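Local coordinates for type 3 secretion system chaperone YscE (Yersinia pestis, PDB 2P58), which acts as a cytoplasmic chaperone of the type III secretion system and, together with YscG, keeps the needle protein YscF from polymerising too early, at residues S15-M18 against Q19-A23; T25-K28 against K29-R33; V42-R45 against E46-L50; S52-A55 against I56-V60. All coordinates share one frame; numbering follows the deposited sequence.

The four contacts are local pairings along the two helices of a helical hairpin, contact 2 running into the turn after the first. Contacts 1 and 2 follow one another on helix 10-30, their centres about 15 Å apart. Contacts 3 and 4 are spaced alike on helix 37-60. Because the chain turns back, contact 2 lies beside contact 3, centres about 11 Å apart, and contact 1 beside contact 4, about 12 Å apart. Contacts 1 and 3 also touch, through Leu20 and Leu50; contacts 2 and 4 do not. Contacts 1, 3 and 4 meet other protein chains. The hairpin thus offers both helices to its partner proteins, while contact 2 stays clear of them.

Contact 1. Residues S15-M18 against Q19-A23; sequences SITM and QLEMA
Ser15 to Met18 and Gln19 to Ala23 form consecutive turns of helix 10-30, and the second group donates a backbone N-H to each carbonyl of the first. Gln19 comes first. Its N donates to Ser15 O at 3.0 Å. Its side chain is extended, CG anti to the backbone N (chi1 178°), and NE2 is hydrogen-bonded to the backbone of another protein chain. Leu20 N then bonds to Ile16 O at 3.1 Å. The Leu20 side chain lies against the same carbonyl, with CG 3.2 Å from Ile16 O. Beyond that it packs on Ile54 of helix 37-60 and on an apolar side chain of the other protein.

Glu21 N bonds to Thr17 O at 3.0 Å. Its CG sits 3.3 Å from that oxygen and 4.3 Å from Thr17 CG2, a loose touch. Thr17 OG1 turns back instead to Val13 O, its hydrogen-bond partner one turn earlier. Met22, a selenomethionine, closes the series with a bond from N to Met18 O at 2.9 Å. Its chain bends at chi3 (-56°), which folds CE back to 3.5 Å from Met18 O. Ala23 continues the pattern through its own N, bonded to Gln19 O.

The i to i+4 bonds are those of a regular alpha-helix. Ile16 and Leu20 are buried, while Met18 and Met22 are exposed. This is the pattern of an amphipathic helix, here the first arm of a helical hairpin that also binds a partner protein.

Contact 2. Residues T25-K28 against K29-R33; sequences TKLK and KDMMR
Lys26 and Asp30 carry the charged part of this contact, one turn apart near the end of helix 10-30. Lys26 NZ donates to Asp30 OD2 at 2.8 Å, in a salt bridge that uses the syn lone pair of the oxygen. The lysine chain is nearly straight until it bends at chi4 (-58°), and this turn brings the ammonium over to the carboxylate. A water also bridges NZ and OD2, though both of its distances are unusually short. Arg33 brings a second cation: Asp30 OD1 lies over the face of the Arg33 guanidinium, 3.1 Å from NH2, an attraction of charges without an N-H directed at the oxygen.

The backbone bonds run from Lys29 N to Thr25 O, from Asp30 N to Lys26 O and from Met31 N to Leu27 O, the last at 2.9 Å. A type I turn then leads from Asp30 to Arg33.

Two further pairs touch through carbon or selenium. Thr25 CG2 runs beside the extended Lys29 chain, 3.8 Å from CE, while Thr25 OG1 bonds to Glu21 O. Leu27 CG meets the selenium (SE) of Met31 at 4.0 Å, and both residues also pack on Trp43 of helix 37-60.

Asp30 is buried and faces two cationic side chains. Their combined field probably favours its ionised form, and the network links Lys26 and Asp30 to Arg33, at the end of the type I turn.

Contact 3. Residues V42-R45 against E46-L50; sequences VWQR and ESKAL
Helix 37-60 is the second arm of the hairpin, and Gln44 and Lys48 touch across one of its turns. The two side chains lie alongside each other and point the same way. Gln44 CG is anti to the backbone N (chi1 175°), and the bend at chi2 (-85°) carries the amide along the helix until NE2 stands 3.8 Å from Lys48 CB. The touch is therefore amide to methylene; the lysine chain leads on past it.

Beneath the side chains run four backbone bonds. Glu46 N donates to Val42 O at 3.1 Å. Ser47 N bonds to Trp43 O at 2.8 Å, and Ser47 CB rests 3.3 Å from the same oxygen. Lys48 N reaches Gln44 O at 2.9 Å with a nearly straight N-H...O angle of 168°. Ala49 N bonds to Arg45 O at 3.1 Å, with its CB 3.5 Å from that acceptor.

These turns have two sets of partners, and Glu46 meets both. Glu46 and Ser47 pack on Leu27 of helix 10-30, and the Trp43 ring meets that of Tyr40 edge-to-face. Arg45, Lys48 and Ala49 pack on side chains of another protein chain, as does Glu46. Regular i to i+4 bonding with side chains in two interfaces is what an arm of a helical hairpin shows when it also binds a partner protein.

Contact 4. Residues S52-A55 against I56-V60; sequences SAIA and IIHYV
The His58 ring has Ile54 O over one face, 3.2 Å above its plane and displaced toward the rim. Ile54 CG2 makes a CH-pi contact with this ring. It lies 3.9 Å from the centroid and 25° off the ring normal, nearest to NE2 and CE1. CG2 is anti to the backbone N, on the side of the carbonyl carbon, and the two side chains lie side by side.

The Tyr59 ring is placed in a similar way one residue on. Ala55 O sits 3.1 Å above one face, again toward the rim. Ala55 CB approaches the far half of the ring, 3.7 Å from CE2. A first torsion of -53° folds the tyrosine back over the preceding turn. Its ring also meets an aromatic ring of another protein chain, the planes at about 40°.

Both carbonyls beneath the rings accept backbone bonds as well. His58 N donates to Ile54 O and Tyr59 N to Ala55 O, each at 2.9 Å. Earlier in the turn, Ile56 N bonds to Ser52 O and Ile57 N to Ala53 O. Ile56 CG1 lies against Ser52 O at 3.4 Å.

These are the last turns of helix 37-60. Ile54 packs on Glu21 and Leu24 of helix 10-30, and Ile57 on Thr17. Ser52, Ala53, Ile56 and Ile57 also meet apolar side chains of another protein chain.

Contact 1. Residues S15-M18 against Q19-A23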
loop_
_atom_site.group_PDB
_atom_site.type_symbol
_atom_site.label_atom_id
_atom_site.label_comp_id
_atom_site.label_asym_id
_atom_site.label_seq_id
_atom_site.Cartn_x
_atom_site.Cartn_y
_atom_site.Cartn_z
ATOM N N SER A 15 2.045 13.876 -16.302
ATOM C CA SER A 15 0.928 13.101 -16.810
ATOM C C SER A 15 -0.019 12.625 -15.695
ATOM O O SER A 15 -1.245 12.785 -15.798
ATOM C CB SER A 15 1.436 11.887 -17.588
ATOM O OG SER A 15 0.340 11.140 -18.098
ATOM N N ILE A 16 0.516 12.026 -14.637
ATOM C CA ILE A 16 -0.416 11.573 -13.598
ATOM C C ILE A 16 -1.075 12.725 -12.865
ATOM O O ILE A 16 -2.192 12.574 -12.402
ATOM C CB ILE A 16 0.219 10.604 -12.570
ATOM C CG1 ILE A 16 1.257 11.314 -11.723
ATOM C CG2 ILE A 16 0.793 9.398 -13.294
ATOM C CD1 ILE A 16 1.868 10.374 -10.661
ATOM N N THR A 17 -0.415 13.876 -12.773
ATOM C CA THR A 17 -1.037 15.008 -12.102
ATOM C C THR A 17 -2.215 15.495 -12.973
ATOM O O THR A 17 -3.283 15.857 -12.474
ATOM C CB THR A 17 -0.023 16.138 -11.898
ATOM O OG1 THR A 17 1.016 15.673 -11.024
ATOM C CG2 THR A 17 -0.679 17.346 -11.292
HETATM N N MSE A 18 -2.036 15.464 -14.286
HETATM C CA MSE A 18 -3.121 15.889 -15.160
HETATM C C MSE A 18 -4.276 14.909 -15.086
HETATM O O MSE A 18 -5.436 15.319 -15.150
HETATM C CB MSE A 18 -2.630 16.028 -16.604
HETATM C CG MSE A 18 -1.734 17.223 -16.795
HETATM SE SE MSE A 18 -1.275 17.464 -18.545
HETATM C CE MSE A 18 -2.795 16.893 -19.367
ATOM N N GLN A 19 -3.966 13.616 -14.950
ATOM C CA GLN A 19 -5.015 12.600 -14.870
ATOM C C GLN A 19 -5.860 12.813 -13.618
ATOM O O GLN A 19 -7.089 12.752 -13.666
ATOM C CB GLN A 19 -4.414 11.169 -14.868
ATOM C CG GLN A 19 -5.446 10.064 -14.746
ATOM C CD GLN A 19 -4.839 8.665 -14.843
ATOM O OE1 GLN A 19 -3.632 8.516 -14.951
ATOM N NE2 GLN A 19 -5.686 7.641 -14.802
ATOM N N LEU A 20 -5.207 13.068 -12.488
ATOM C CA LEU A 20 -5.952 13.265 -11.247
ATOM C C LEU A 20 -6.757 14.561 -11.289
ATOM O O LEU A 20 -7.900 14.610 -10.847
ATOM C CB LEU A 20 -4.992 13.319 -10.060
ATOM C CG LEU A 20 -4.115 12.079 -9.835
ATOM C CD1 LEU A 20 -2.991 12.460 -8.883
ATOM C CD2 LEU A 20 -4.980 10.923 -9.278
ATOM N N GLU A 21 -6.153 15.619 -11.814
ATOM C CA GLU A 21 -6.841 16.907 -11.874
ATOM C C GLU A 21 -8.039 16.859 -12.799
ATOM O O GLU A 21 -9.066 17.458 -12.500
ATOM C CB GLU A 21 -5.871 18.015 -12.298
ATOM C CG GLU A 21 -4.899 18.369 -11.187
ATOM C CD GLU A 21 -5.510 19.290 -10.136
ATOM O OE1 GLU A 21 -6.759 19.417 -10.083
ATOM O OE2 GLU A 21 -4.738 19.887 -9.349
HETATM N N MSE A 22 -7.920 16.155 -13.917
HETATM C CA MSE A 22 -9.048 16.044 -14.827
HETATM C C MSE A 22 -10.159 15.229 -14.160
HETATM O O MSE A 22 -11.352 15.544 -14.291
HETATM C CB MSE A 22 -8.628 15.388 -16.153
HETATM C CG MSE A 22 -7.684 16.281 -16.950
HETATM SE SE MSE A 22 -7.213 15.700 -18.627
HETATM C CE MSE A 22 -6.556 14.141 -18.297
ATOM N N ALA A 23 -9.776 14.165 -13.457
ATOM C CA ALA A 23 -10.787 13.353 -12.804
ATOM C C ALA A 23 -11.512 14.171 -11.725
ATOM O O ALA A 23 -12.722 14.004 -11.553
ATOM C CB ALA A 23 -10.161 12.123 -12.191
#

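Contact 2. Residues T25-K28 against K29-R33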
loop_
_atom_site.group_PDB
_atom_site.type_symbol
_atom_site.label_atom_id
_atom_site.label_comp_id
_atom_site.label_asym_id
_atom_site.label_seq_id
_atom_site.Cartn_x
_atom_site.Cartn_y
_atom_site.Cartn_z
ATOM N N THR A 25 -11.917 17.512 -11.631
ATOM C CA THR A 25 -12.797 18.519 -12.245
ATOM C C THR A 25 -14.072 17.878 -12.779
ATOM O O THR A 25 -15.177 18.428 -12.608
ATOM C CB THR A 25 -12.023 19.266 -13.364
ATOM O OG1 THR A 25 -10.904 19.912 -12.747
ATOM C CG2 THR A 25 -12.911 20.318 -14.050
ATOM N N LYS A 26 -13.942 16.697 -13.392
ATOM C CA LYS A 26 -15.100 15.997 -13.928
ATOM C C LYS A 26 -16.065 15.591 -12.787
ATOM O O LYS A 26 -17.280 15.743 -12.898
ATOM C CB LYS A 26 -14.682 14.753 -14.727
ATOM C CG LYS A 26 -15.865 13.891 -15.186
ATOM C CD LYS A 26 -15.420 12.646 -15.926
ATOM C CE LYS A 26 -16.579 11.655 -16.095
ATOM N NZ LYS A 26 -17.157 11.272 -14.755
ATOM N N LEU A 27 -15.509 15.082 -11.691
ATOM C CA LEU A 27 -16.311 14.701 -10.528
ATOM C C LEU A 27 -17.038 15.933 -9.970
ATOM O O LEU A 27 -18.225 15.867 -9.637
ATOM C CB LEU A 27 -15.388 14.100 -9.450
ATOM C CG LEU A 27 -16.046 13.750 -8.120
ATOM C CD1 LEU A 27 -17.189 12.761 -8.348
ATOM C CD2 LEU A 27 -14.972 13.147 -7.193
ATOM N N LYS A 28 -16.372 17.084 -9.905
ATOM C CA LYS A 28 -17.073 18.244 -9.365
ATOM C C LYS A 28 -18.214 18.650 -10.293
ATOM O O LYS A 28 -19.239 19.155 -9.838
ATOM C CB LYS A 28 -16.112 19.399 -9.139
ATOM C CG LYS A 28 -15.135 19.124 -7.993
ATOM C CD LYS A 28 -14.175 20.279 -7.862
ATOM C CE LYS A 28 -13.268 20.107 -6.677
ATOM N NZ LYS A 28 -12.333 21.253 -6.615
ATOM N N LYS A 29 -18.045 18.426 -11.598
ATOM C CA LYS A 29 -19.134 18.706 -12.551
ATOM C C LYS A 29 -20.266 17.671 -12.363
ATOM O O LYS A 29 -21.458 18.011 -12.419
ATOM C CB LYS A 29 -18.604 18.687 -13.986
ATOM C CG LYS A 29 -17.766 19.914 -14.274
ATOM C CD LYS A 29 -17.226 19.925 -15.711
ATOM C CE LYS A 29 -16.153 21.015 -15.896
ATOM N NZ LYS A 29 -15.341 20.697 -17.121
ATOM N N ASP A 30 -19.909 16.406 -12.132
ATOM C CA ASP A 30 -20.939 15.396 -11.890
ATOM C C ASP A 30 -21.714 15.746 -10.601
ATOM O O ASP A 30 -22.896 15.492 -10.493
ATOM C CB ASP A 30 -20.337 13.978 -11.708
ATOM C CG ASP A 30 -19.754 13.400 -12.999
ATOM O OD1 ASP A 30 -20.028 13.947 -14.089
ATOM O OD2 ASP A 30 -19.018 12.386 -12.918
HETATM N N MSE A 31 -21.040 16.334 -9.623
HETATM C CA MSE A 31 -21.698 16.676 -8.375
HETATM C C MSE A 31 -22.684 17.855 -8.493
HETATM O O MSE A 31 -23.363 18.210 -7.519
HETATM C CB MSE A 31 -20.647 16.952 -7.298
HETATM C CG MSE A 31 -19.792 15.690 -6.963
HETATM SE SE MSE A 31 -18.394 15.958 -5.769
HETATM C CE MSE A 31 -19.288 16.224 -4.345
HETATM N N MSE A 32 -22.737 18.464 -9.668
HETATM C CA MSE A 32 -23.683 19.557 -9.877
HETATM C C MSE A 32 -25.010 18.983 -10.415
HETATM O O MSE A 32 -26.024 19.691 -10.544
HETATM C CB MSE A 32 -23.082 20.588 -10.855
HETATM C CG MSE A 32 -22.030 21.499 -10.204
HETATM SE SE MSE A 32 -22.535 22.354 -8.666
HETATM C CE MSE A 32 -23.948 23.470 -9.372
ATOM N N ARG A 33 -25.015 17.680 -10.689
ATOM C CA ARG A 33 -26.190 17.032 -11.263
ATOM C C ARG A 33 -27.276 16.717 -10.277
ATOM O O ARG A 33 -28.414 16.457 -10.672
ATOM C CB ARG A 33 -25.814 15.713 -11.942
ATOM C CG ARG A 33 -24.988 15.860 -13.178
ATOM C CD ARG A 33 -24.423 14.495 -13.597
ATOM N NE ARG A 33 -23.532 14.644 -14.743
ATOM C CZ ARG A 33 -22.847 13.656 -15.307
ATOM N NH1 ARG A 33 -22.933 12.417 -14.828
ATOM N NH2 ARG A 33 -22.090 13.911 -16.375
HETATM O O HOH W 1 -16.762 11.304 -12.253
#

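Contact 3. Residues V42-R45 against E46-L50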
loop_
_atom_site.group_PDB
_atom_site.type_symbol
_atom_site.label_atom_id
_atom_site.label_comp_id
_atom_site.label_asym_id
_atom_site.label_seq_id
_atom_site.Cartn_x
_atom_site.Cartn_y
_atom_site.Cartn_z
ATOM N N VAL A 42 -20.743 8.659 -1.940
ATOM C CA VAL A 42 -19.807 8.060 -2.887
ATOM C C VAL A 42 -18.931 9.157 -3.497
ATOM O O VAL A 42 -17.699 9.077 -3.487
ATOM C CB VAL A 42 -20.556 7.303 -4.040
ATOM C CG1 VAL A 42 -19.570 6.835 -5.127
ATOM C CG2 VAL A 42 -21.302 6.106 -3.470
ATOM N N TRP A 43 -19.566 10.198 -4.026
ATOM C CA TRP A 43 -18.786 11.273 -4.649
ATOM C C TRP A 43 -17.853 12.011 -3.684
ATOM O O TRP A 43 -16.747 12.400 -4.083
ATOM C CB TRP A 43 -19.724 12.279 -5.324
ATOM C CG TRP A 43 -20.387 11.779 -6.582
ATOM C CD1 TRP A 43 -19.878 10.887 -7.503
ATOM C CD2 TRP A 43 -21.606 12.276 -7.141
ATOM N NE1 TRP A 43 -20.702 10.815 -8.598
ATOM C CE2 TRP A 43 -21.766 11.660 -8.410
ATOM C CE3 TRP A 43 -22.578 13.186 -6.696
ATOM C CZ2 TRP A 43 -22.860 11.928 -9.246
ATOM C CZ3 TRP A 43 -23.667 13.451 -7.526
ATOM C CH2 TRP A 43 -23.793 12.819 -8.792
ATOM N N GLN A 44 -18.284 12.238 -2.442
ATOM C CA GLN A 44 -17.448 12.919 -1.448
ATOM C C GLN A 44 -16.204 12.066 -1.170
ATOM O O GLN A 44 -15.102 12.597 -1.057
ATOM C CB GLN A 44 -18.189 13.145 -0.128
ATOM C CG GLN A 44 -17.339 13.767 1.035
ATOM C CD GLN A 44 -16.522 12.749 1.890
ATOM O OE1 GLN A 44 -17.006 11.669 2.255
ATOM N NE2 GLN A 44 -15.287 13.127 2.238
ATOM N N ARG A 45 -16.388 10.754 -1.089
ATOM C CA ARG A 45 -15.250 9.868 -0.826
ATOM C C ARG A 45 -14.253 9.933 -1.952
ATOM O O ARG A 45 -13.034 9.945 -1.725
ATOM C CB ARG A 45 -15.701 8.409 -0.720
ATOM C CG ARG A 45 -15.290 7.746 0.562
ATOM C CD ARG A 45 -16.138 8.311 1.676
ATOM N NE ARG A 45 -16.618 7.243 2.558
ATOM C CZ ARG A 45 -17.738 7.294 3.272
ATOM N NH1 ARG A 45 -18.538 8.360 3.230
ATOM N NH2 ARG A 45 -18.064 6.266 4.037
ATOM N N GLU A 46 -14.768 9.912 -3.175
ATOM C CA GLU A 46 -13.890 9.954 -4.334
ATOM C C GLU A 46 -13.191 11.288 -4.403
ATOM O O GLU A 46 -11.996 11.355 -4.670
ATOM C CB GLU A 46 -14.644 9.699 -5.662
ATOM C CG GLU A 46 -13.627 9.354 -6.742
ATOM C CD GLU A 46 -14.184 9.215 -8.135
ATOM O OE1 GLU A 46 -15.412 9.158 -8.293
ATOM O OE2 GLU A 46 -13.353 9.162 -9.075
ATOM N N SER A 47 -13.942 12.359 -4.181
ATOM C CA SER A 47 -13.361 13.690 -4.231
ATOM C C SER A 47 -12.206 13.836 -3.223
ATOM O O SER A 47 -11.143 14.360 -3.559
ATOM C CB SER A 47 -14.447 14.750 -3.955
ATOM O OG SER A 47 -13.855 16.040 -4.065
ATOM N N LYS A 48 -12.422 13.403 -1.983
ATOM C CA LYS A 48 -11.382 13.499 -0.976
ATOM C C LYS A 48 -10.159 12.643 -1.343
ATOM O O LYS A 48 -9.006 13.034 -1.087
ATOM C CB LYS A 48 -11.919 13.085 0.389
ATOM C CG LYS A 48 -11.009 13.566 1.518
ATOM C CD LYS A 48 -10.912 15.107 1.472
ATOM C CE LYS A 48 -9.862 15.646 2.438
ATOM N NZ LYS A 48 -10.107 15.130 3.804
ATOM N N ALA A 49 -10.400 11.480 -1.937
ATOM C CA ALA A 49 -9.291 10.609 -2.338
ATOM C C ALA A 49 -8.447 11.297 -3.424
ATOM O O ALA A 49 -7.205 11.278 -3.410
ATOM C CB ALA A 49 -9.831 9.297 -2.850
ATOM N N LEU A 50 -9.130 11.931 -4.366
ATOM C CA LEU A 50 -8.402 12.604 -5.443
ATOM C C LEU A 50 -7.619 13.787 -4.910
ATOM O O LEU A 50 -6.463 13.973 -5.289
ATOM C CB LEU A 50 -9.381 13.071 -6.529
ATOM C CG LEU A 50 -9.938 11.943 -7.399
ATOM C CD1 LEU A 50 -11.135 12.455 -8.188
ATOM C CD2 LEU A 50 -8.843 11.408 -8.333
#

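Contact 4. Residues S52-A55 against I56-V60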
loop_
_atom_site.group_PDB
_atom_site.type_symbol
_atom_site.label_atom_id
_atom_site.label_comp_id
_atom_site.label_asym_id
_atom_site.label_seq_id
_atom_site.Cartn_x
_atom_site.Cartn_y
_atom_site.Cartn_z
ATOM N N SER A 52 -6.506 14.195 -1.993
ATOM C CA SER A 52 -5.405 13.640 -1.194
ATOM C C SER A 52 -4.249 13.165 -2.052
ATOM O O SER A 52 -3.087 13.315 -1.695
ATOM C CB SER A 52 -5.939 12.474 -0.355
ATOM O OG SER A 52 -6.833 12.970 0.643
ATOM N N ALA A 53 -4.576 12.508 -3.153
ATOM C CA ALA A 53 -3.556 12.021 -4.055
ATOM C C ALA A 53 -2.796 13.185 -4.694
ATOM O O ALA A 53 -1.576 13.173 -4.795
ATOM C CB ALA A 53 -4.210 11.139 -5.152
ATOM N N ILE A 54 -3.530 14.203 -5.123
ATOM C CA ILE A 54 -2.883 15.366 -5.742
ATOM C C ILE A 54 -1.926 16.001 -4.732
ATOM O O ILE A 54 -0.792 16.352 -5.072
ATOM C CB ILE A 54 -3.973 16.391 -6.207
ATOM C CG1 ILE A 54 -4.748 15.801 -7.382
ATOM C CG2 ILE A 54 -3.344 17.727 -6.548
ATOM C CD1 ILE A 54 -6.124 16.454 -7.621
ATOM N N ALA A 55 -2.371 16.098 -3.480
ATOM C CA ALA A 55 -1.562 16.663 -2.406
ATOM C C ALA A 55 -0.272 15.869 -2.222
ATOM O O ALA A 55 0.810 16.445 -2.220
ATOM C CB ALA A 55 -2.348 16.683 -1.112
ATOM N N ILE A 56 -0.385 14.544 -2.085
ATOM C CA ILE A 56 0.823 13.725 -1.900
ATOM C C ILE A 56 1.789 13.923 -3.050
ATOM O O ILE A 56 3.005 14.090 -2.838
ATOM C CB ILE A 56 0.476 12.222 -1.802
ATOM C CG1 ILE A 56 -0.197 11.959 -0.470
ATOM C CG2 ILE A 56 1.776 11.347 -1.907
ATOM C CD1 ILE A 56 -0.905 10.607 -0.425
ATOM N N ILE A 57 1.273 13.931 -4.271
ATOM C CA ILE A 57 2.171 14.110 -5.424
ATOM C C ILE A 57 2.837 15.481 -5.346
ATOM O O ILE A 57 4.029 15.606 -5.622
ATOM C CB ILE A 57 1.413 13.961 -6.758
ATOM C CG1 ILE A 57 1.007 12.491 -6.965
ATOM C CG2 ILE A 57 2.303 14.445 -7.929
ATOM C CD1 ILE A 57 2.197 11.508 -7.031
ATOM N N HIS A 58 2.090 16.517 -4.968
ATOM C CA HIS A 58 2.710 17.851 -4.851
ATOM C C HIS A 58 3.816 17.855 -3.799
ATOM O O HIS A 58 4.928 18.344 -4.016
ATOM C CB HIS A 58 1.672 18.904 -4.435
ATOM C CG HIS A 58 0.740 19.296 -5.536
ATOM N ND1 HIS A 58 -0.239 20.258 -5.374
ATOM C CD2 HIS A 58 0.656 18.883 -6.824
ATOM C CE1 HIS A 58 -0.880 20.423 -6.522
ATOM N NE2 HIS A 58 -0.357 19.599 -7.414
ATOM N N TYR A 59 3.494 17.328 -2.634
ATOM C CA TYR A 59 4.456 17.301 -1.538
ATOM C C TYR A 59 5.684 16.458 -1.792
ATOM O O TYR A 59 6.792 16.807 -1.349
ATOM C CB TYR A 59 3.817 16.763 -0.246
ATOM C CG TYR A 59 2.543 17.424 0.243
ATOM C CD1 TYR A 59 2.266 18.769 -0.012
ATOM C CD2 TYR A 59 1.590 16.672 0.935
ATOM C CE1 TYR A 59 1.066 19.342 0.405
ATOM C CE2 TYR A 59 0.398 17.225 1.353
ATOM C CZ TYR A 59 0.135 18.562 1.086
ATOM O OH TYR A 59 -1.068 19.076 1.520
ATOM N N VAL A 60 5.509 15.352 -2.502
ATOM C CA VAL A 60 6.637 14.472 -2.687
ATOM C C VAL A 60 7.405 14.645 -3.953
ATOM O O VAL A 60 8.632 14.617 -3.933
ATOM C CB VAL A 60 6.204 12.983 -2.567
ATOM C CG1 VAL A 60 7.387 12.068 -2.800
ATOM C CG2 VAL A 60 5.609 12.730 -1.190
#